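Local structure of venom allergen-like (VAL) 4 protein (Schistosoma mansoni, 4P27) at residues G29-K34 against R148-K153; M115-T120 against P142-D147. The protein binds lipids as a probably secreted SCP/TAPS (CAP superfamily) protein of a parasitic fluke, although it lacks the prototypical CAP sequence motifs. All coordinates share one frame; numbering follows the deposited sequence.

Contact 1: G29-K34 against R148-K153; sequences GQPPAK and RPYEAK. With NAG (2-acetamido-2-deoxy-beta-D-glucopyranose), chain B.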
# COMPACT_ATOMS: atom_id res chain seq x y z
N GLY A 29 -10.85 4.61 -14.65
CA GLY A 29 -12.20 4.54 -14.05
C GLY A 29 -12.17 5.11 -12.63
O GLY A 29 -13.11 4.95 -11.89
N GLN A 30 -11.09 5.74 -12.20
CA GLN A 30 -11.09 6.22 -10.78
C GLN A 30 -11.02 7.72 -10.84
O GLN A 30 -10.19 8.20 -11.57
CB GLN A 30 -9.84 5.68 -10.00
CG GLN A 30 -9.87 4.18 -9.63
CD GLN A 30 -11.12 3.79 -8.86
OE1 GLN A 30 -11.68 4.58 -8.11
NE2 GLN A 30 -11.54 2.54 -9.01
N PRO A 31 -11.80 8.47 -10.02
CA PRO A 31 -11.64 9.94 -10.06
C PRO A 31 -10.24 10.37 -9.65
O PRO A 31 -9.62 9.70 -8.84
CB PRO A 31 -12.70 10.44 -9.07
CG PRO A 31 -12.79 9.34 -8.03
CD PRO A 31 -12.66 8.06 -8.89
N PRO A 32 -9.73 11.49 -10.19
CA PRO A 32 -8.38 11.87 -9.80
C PRO A 32 -8.38 12.45 -8.41
O PRO A 32 -9.34 13.07 -8.01
CB PRO A 32 -8.00 13.01 -10.82
CG PRO A 32 -9.32 13.57 -11.27
CD PRO A 32 -10.22 12.31 -11.35
N ALA A 33 -7.25 12.36 -7.72
CA ALA A 33 -7.15 12.85 -6.40
C ALA A 33 -6.72 14.31 -6.36
O ALA A 33 -5.80 14.73 -7.14
CB ALA A 33 -6.13 12.02 -5.68
N LYS A 34 -7.32 15.09 -5.47
CA LYS A 34 -6.97 16.48 -5.32
C LYS A 34 -5.60 16.68 -4.66
O LYS A 34 -4.82 17.55 -5.08
CB LYS A 34 -8.01 17.22 -4.50
CG LYS A 34 -7.81 18.75 -4.44
CD LYS A 34 -8.62 19.32 -3.28
CE LYS A 34 -9.38 20.59 -3.63
NZ LYS A 34 -8.91 21.60 -2.65
N ARG A 148 -13.29 6.81 2.07
CA ARG A 148 -12.72 6.98 0.74
C ARG A 148 -11.25 7.38 0.94
O ARG A 148 -10.87 8.08 1.92
CB ARG A 148 -13.53 8.02 -0.07
CG ARG A 148 -14.94 7.51 -0.47
CD ARG A 148 -15.78 8.71 -0.95
NE ARG A 148 -17.12 8.25 -1.36
CZ ARG A 148 -18.11 8.15 -0.45
NH1 ARG A 148 -17.89 8.54 0.79
NH2 ARG A 148 -19.26 7.72 -0.77
N PRO A 149 -10.39 7.00 -0.01
CA PRO A 149 -8.94 7.27 0.21
C PRO A 149 -8.46 8.71 0.13
O PRO A 149 -7.37 9.02 0.66
CB PRO A 149 -8.26 6.43 -0.86
CG PRO A 149 -9.33 6.24 -1.95
CD PRO A 149 -10.65 6.18 -1.21
N TYR A 150 -9.22 9.57 -0.55
CA TYR A 150 -8.82 10.94 -0.86
C TYR A 150 -10.02 11.84 -1.31
O TYR A 150 -11.12 11.36 -1.60
CB TYR A 150 -7.71 10.97 -1.94
CG TYR A 150 -8.08 10.23 -3.25
CD1 TYR A 150 -8.91 10.83 -4.20
CD2 TYR A 150 -7.57 8.95 -3.51
CE1 TYR A 150 -9.27 10.13 -5.39
CE2 TYR A 150 -7.88 8.27 -4.68
CZ TYR A 150 -8.73 8.88 -5.64
OH TYR A 150 -9.09 8.14 -6.76
N GLU A 151 -9.77 13.13 -1.47
CA GLU A 151 -10.81 14.01 -2.05
C GLU A 151 -10.63 14.04 -3.56
O GLU A 151 -9.51 14.24 -4.03
CB GLU A 151 -10.51 15.40 -1.65
CG GLU A 151 -10.87 15.82 -0.26
CD GLU A 151 -10.58 17.33 -0.15
OE1 GLU A 151 -10.52 18.01 -1.21
OE2 GLU A 151 -10.39 17.82 0.97
N ALA A 152 -11.72 13.89 -4.30
CA ALA A 152 -11.67 13.98 -5.77
C ALA A 152 -11.42 15.44 -6.26
O ALA A 152 -11.64 16.41 -5.53
CB ALA A 152 -12.98 13.46 -6.34
N LYS A 153 -10.95 15.60 -7.49
CA LYS A 153 -10.87 16.91 -8.14
C LYS A 153 -11.36 16.63 -9.56
O LYS A 153 -11.57 15.44 -9.93
CB LYS A 153 -9.45 17.51 -8.13
CG LYS A 153 -8.55 16.78 -9.17
CD LYS A 153 -7.14 17.39 -9.27
CE LYS A 153 -6.31 16.52 -10.23
NZ LYS A 153 -4.88 16.94 -10.14
C1 NAG B . -7.71 13.49 2.83
C2 NAG B . -7.55 14.99 3.12
C3 NAG B . -8.64 15.55 3.98
C4 NAG B . -9.96 15.15 3.38
C5 NAG B . -10.05 13.64 3.35
C6 NAG B . -11.43 13.25 2.91
C7 NAG B . -5.22 15.44 3.11
C8 NAG B . -3.98 15.62 3.89
N2 NAG B . -6.32 15.31 3.78
O3 NAG B . -8.50 16.96 4.05
O4 NAG B . -10.99 15.68 4.15
O5 NAG B . -9.04 13.14 2.49
O6 NAG B . -11.55 11.86 2.75
O7 NAG B . -5.17 15.39 1.92
O HOH W 1 -9.84 5.60 -6.20

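Contact 2: M115-T120 against P142-D147; sequences MVWNTT and PGDSED. With NAG (2-acetamido-2-deoxy-beta-D-glucopyranose), chain B.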
# COMPACT_ATOMS: atom_id res chain seq x y z
N MET A 115 -2.79 1.98 -0.74
CA MET A 115 -1.72 2.59 -1.59
C MET A 115 -2.06 4.02 -1.98
O MET A 115 -1.17 4.81 -2.10
CB MET A 115 -1.49 1.80 -2.89
CG MET A 115 -0.80 0.42 -2.63
SD MET A 115 -0.58 -0.46 -4.22
CE MET A 115 0.71 0.47 -4.88
N VAL A 116 -3.34 4.37 -2.15
CA VAL A 116 -3.68 5.74 -2.54
C VAL A 116 -4.26 6.57 -1.38
O VAL A 116 -4.85 7.61 -1.60
CB VAL A 116 -4.65 5.80 -3.76
CG1 VAL A 116 -3.96 5.27 -5.04
CG2 VAL A 116 -6.00 5.10 -3.49
N TRP A 117 -3.94 6.16 -0.16
CA TRP A 117 -4.53 6.76 1.03
C TRP A 117 -3.91 8.10 1.22
O TRP A 117 -2.66 8.25 1.33
CB TRP A 117 -4.36 5.86 2.28
CG TRP A 117 -5.30 6.37 3.35
CD1 TRP A 117 -4.98 7.21 4.41
CD2 TRP A 117 -6.69 6.10 3.43
NE1 TRP A 117 -6.16 7.49 5.16
CE2 TRP A 117 -7.21 6.82 4.57
CE3 TRP A 117 -7.58 5.33 2.64
CZ2 TRP A 117 -8.58 6.77 4.93
CZ3 TRP A 117 -8.95 5.26 3.04
CH2 TRP A 117 -9.39 5.99 4.17
N ASN A 118 -4.75 9.12 1.21
CA ASN A 118 -4.18 10.50 1.15
C ASN A 118 -3.41 10.97 2.40
O ASN A 118 -2.44 11.72 2.27
CB ASN A 118 -5.27 11.52 0.78
CG ASN A 118 -6.25 11.75 1.93
OD1 ASN A 118 -6.48 10.86 2.80
ND2 ASN A 118 -6.89 12.91 1.90
N THR A 119 -3.79 10.53 3.62
CA THR A 119 -3.03 11.02 4.82
C THR A 119 -1.80 10.18 5.15
O THR A 119 -0.99 10.54 5.99
CB THR A 119 -3.87 10.97 6.12
OG1 THR A 119 -4.52 9.71 6.22
CG2 THR A 119 -5.04 12.09 6.09
N THR A 120 -1.65 9.02 4.50
CA THR A 120 -0.46 8.21 4.75
C THR A 120 0.82 8.98 4.36
O THR A 120 0.94 9.50 3.26
CB THR A 120 -0.55 6.86 3.94
OG1 THR A 120 -1.70 6.12 4.37
CG2 THR A 120 0.75 6.08 4.15
N PRO A 142 0.01 7.15 8.74
CA PRO A 142 -1.00 6.40 9.55
C PRO A 142 -1.58 5.36 8.64
O PRO A 142 -1.37 5.42 7.41
CB PRO A 142 -2.11 7.47 9.88
CG PRO A 142 -1.67 8.73 9.27
CD PRO A 142 -0.27 8.59 8.62
N GLY A 143 -2.33 4.42 9.18
CA GLY A 143 -3.03 3.48 8.28
C GLY A 143 -4.33 4.07 7.76
O GLY A 143 -4.63 5.22 8.01
N ASP A 144 -5.03 3.33 6.95
CA ASP A 144 -6.24 3.79 6.38
C ASP A 144 -7.47 3.49 7.25
O ASP A 144 -7.36 2.91 8.31
CB ASP A 144 -6.35 3.27 4.94
CG ASP A 144 -6.54 1.82 4.81
OD1 ASP A 144 -6.66 1.10 5.80
OD2 ASP A 144 -6.56 1.40 3.61
N SER A 145 -8.66 3.85 6.78
CA SER A 145 -9.89 3.52 7.49
C SER A 145 -10.81 2.97 6.45
O SER A 145 -10.41 2.69 5.30
CB SER A 145 -10.46 4.80 8.16
OG SER A 145 -10.95 5.68 7.19
N GLU A 146 -12.06 2.81 6.80
CA GLU A 146 -13.06 2.36 5.87
C GLU A 146 -13.57 3.48 4.94
O GLU A 146 -14.22 3.17 4.02
CB GLU A 146 -14.31 1.82 6.61
CG GLU A 146 -15.04 2.84 7.45
CD GLU A 146 -16.19 2.20 8.24
OE1 GLU A 146 -16.65 1.06 7.91
OE2 GLU A 146 -16.62 2.83 9.23
N ASP A 147 -13.29 4.71 5.19
CA ASP A 147 -13.62 5.84 4.22
C ASP A 147 -12.99 5.76 2.86
O ASP A 147 -12.23 4.76 2.53
CB ASP A 147 -13.17 7.16 4.80
CG ASP A 147 -13.85 7.42 6.16
OD1 ASP A 147 -14.93 6.87 6.32
OD2 ASP A 147 -13.32 8.06 7.08
C1 NAG B . -7.71 13.49 2.83
C2 NAG B . -7.55 14.99 3.12
C3 NAG B . -8.64 15.55 3.98
C4 NAG B . -9.96 15.15 3.38
C5 NAG B . -10.05 13.64 3.35
C6 NAG B . -11.43 13.25 2.91
C7 NAG B . -5.22 15.44 3.11
C8 NAG B . -3.98 15.62 3.89
N2 NAG B . -6.32 15.31 3.78
O3 NAG B . -8.50 16.96 4.05
O4 NAG B . -10.99 15.68 4.15
O5 NAG B . -9.04 13.14 2.49
O6 NAG B . -11.55 11.86 2.75
O7 NAG B . -5.17 15.39 1.92

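Contact 1: G29-K34 against R148-K153
The methyl group of Ala33 sits over one face of the Tyr150 ring, a CH-pi contact with CB 3.6 Å from the ring centroid and displaced toward CD1 and CG. Tyr150 reaches this place because its CG lies between the backbone N and the carbonyl carbon (chi1 56°), which lays the ring alongside Ala33 with its hydroxyl at Pro31; Phe100 also meets the ring. Pro31 CB touches Ala152 CB, and the Pro32 ring crosses the aliphatic chain of Lys153 at about a right angle, CG to CG 3.9 Å. Outward, a single beta bridge pairs Ala33 with Ala152: Lys153 N donates to Pro32 O at 3.0 Å, and Lys34 N to Glu151 O at 2.8 Å with a nearly straight N-H...O angle of 168°. Past the bridge, Lys153 NZ is hydrogen-bonded to Lys23 O. At the end of the ring, Tyr150 OH donates to Pro31 O (2.7 Å) and accepts from a water that also donates to Gln30 OE1. On the outer side Lys34 and Glu151 run side by side, but Lys34 NZ and Glu151 OE1 stay 4.2 Å apart, too far for a salt bridge. The buried phenol is thus fixed at both its face and its hydroxyl, while the charged pair probably adds only a weak attraction.

Contact 2: M115-T120 against P142-D147
Trp117 lies with one face of its indole against Asp144 and Ser145, the two side chains of Trp117 and Asp144 crossing at about a right angle. What touches the ring is the aliphatic part of the aspartate: Asp144 CB stands 3.2 Å from Trp117 CD2, a CH-pi contact over the six-membered ring. The carboxylate plane is turned 72° from the indole. Farther along the same face, Ser145 N lies above the six-membered ring, 3.5 Å from Trp117 CH2. The indole is carried across to 142-147 by a first torsion that sets CG opposite the backbone N (chi1 -165°). At its rim the ring meets a backbone group, Asp147 O, which lies in the indole plane 3.4 Å from Trp117 CZ3 and whose hydrogen-bond partner is Lys113 NZ. The opposite face has Asn118 OD1 near its rim, on the side chain whose ND2 is joined covalently to C1 of the N-linked sugar.

The 142-147 loop is shaped locally by an ST turn, in which Asp147 N donates to Ser145 OG at 3.2 Å. At the other end of the contact, Pro142, which follows a cis peptide bond, brings its CD to 3.4 Å from Thr119 O. Beside it Thr120 OG1 donates to Pro142 O at 3.1 Å, approaching nearly in line with the carbonyl bond. This ties the entry to strand 122-130 to the exit from strand 133-141. The chemistry is that of a buried indole covered on one face by Asp144 CB and the backbone N of Ser145, with the Asp147 carbonyl at its rim and a single cross-segment hydrogen bond fixing the end nearest the sheet.

The centres of the two contacts are 12 Å apart, on the same side of the chain's centre. Along the chain the order is 29-34, 115-120, 142-147 and 148-153, so contact 2 falls within the span bridged by contact 1, and its second segment runs straight on into that of contact 1. They meet at Pro149, whose O probably accepts a hydrogen bond from Asn118 N while its CA packs on the Trp117 indole. Both also touch the glycan on Asn118. Together they fasten the loop after strand 133-141 first to the loop following helix 110-115, then to the loop after helix 6-22, so that the chain beyond the last strand is held against two loops of the fold.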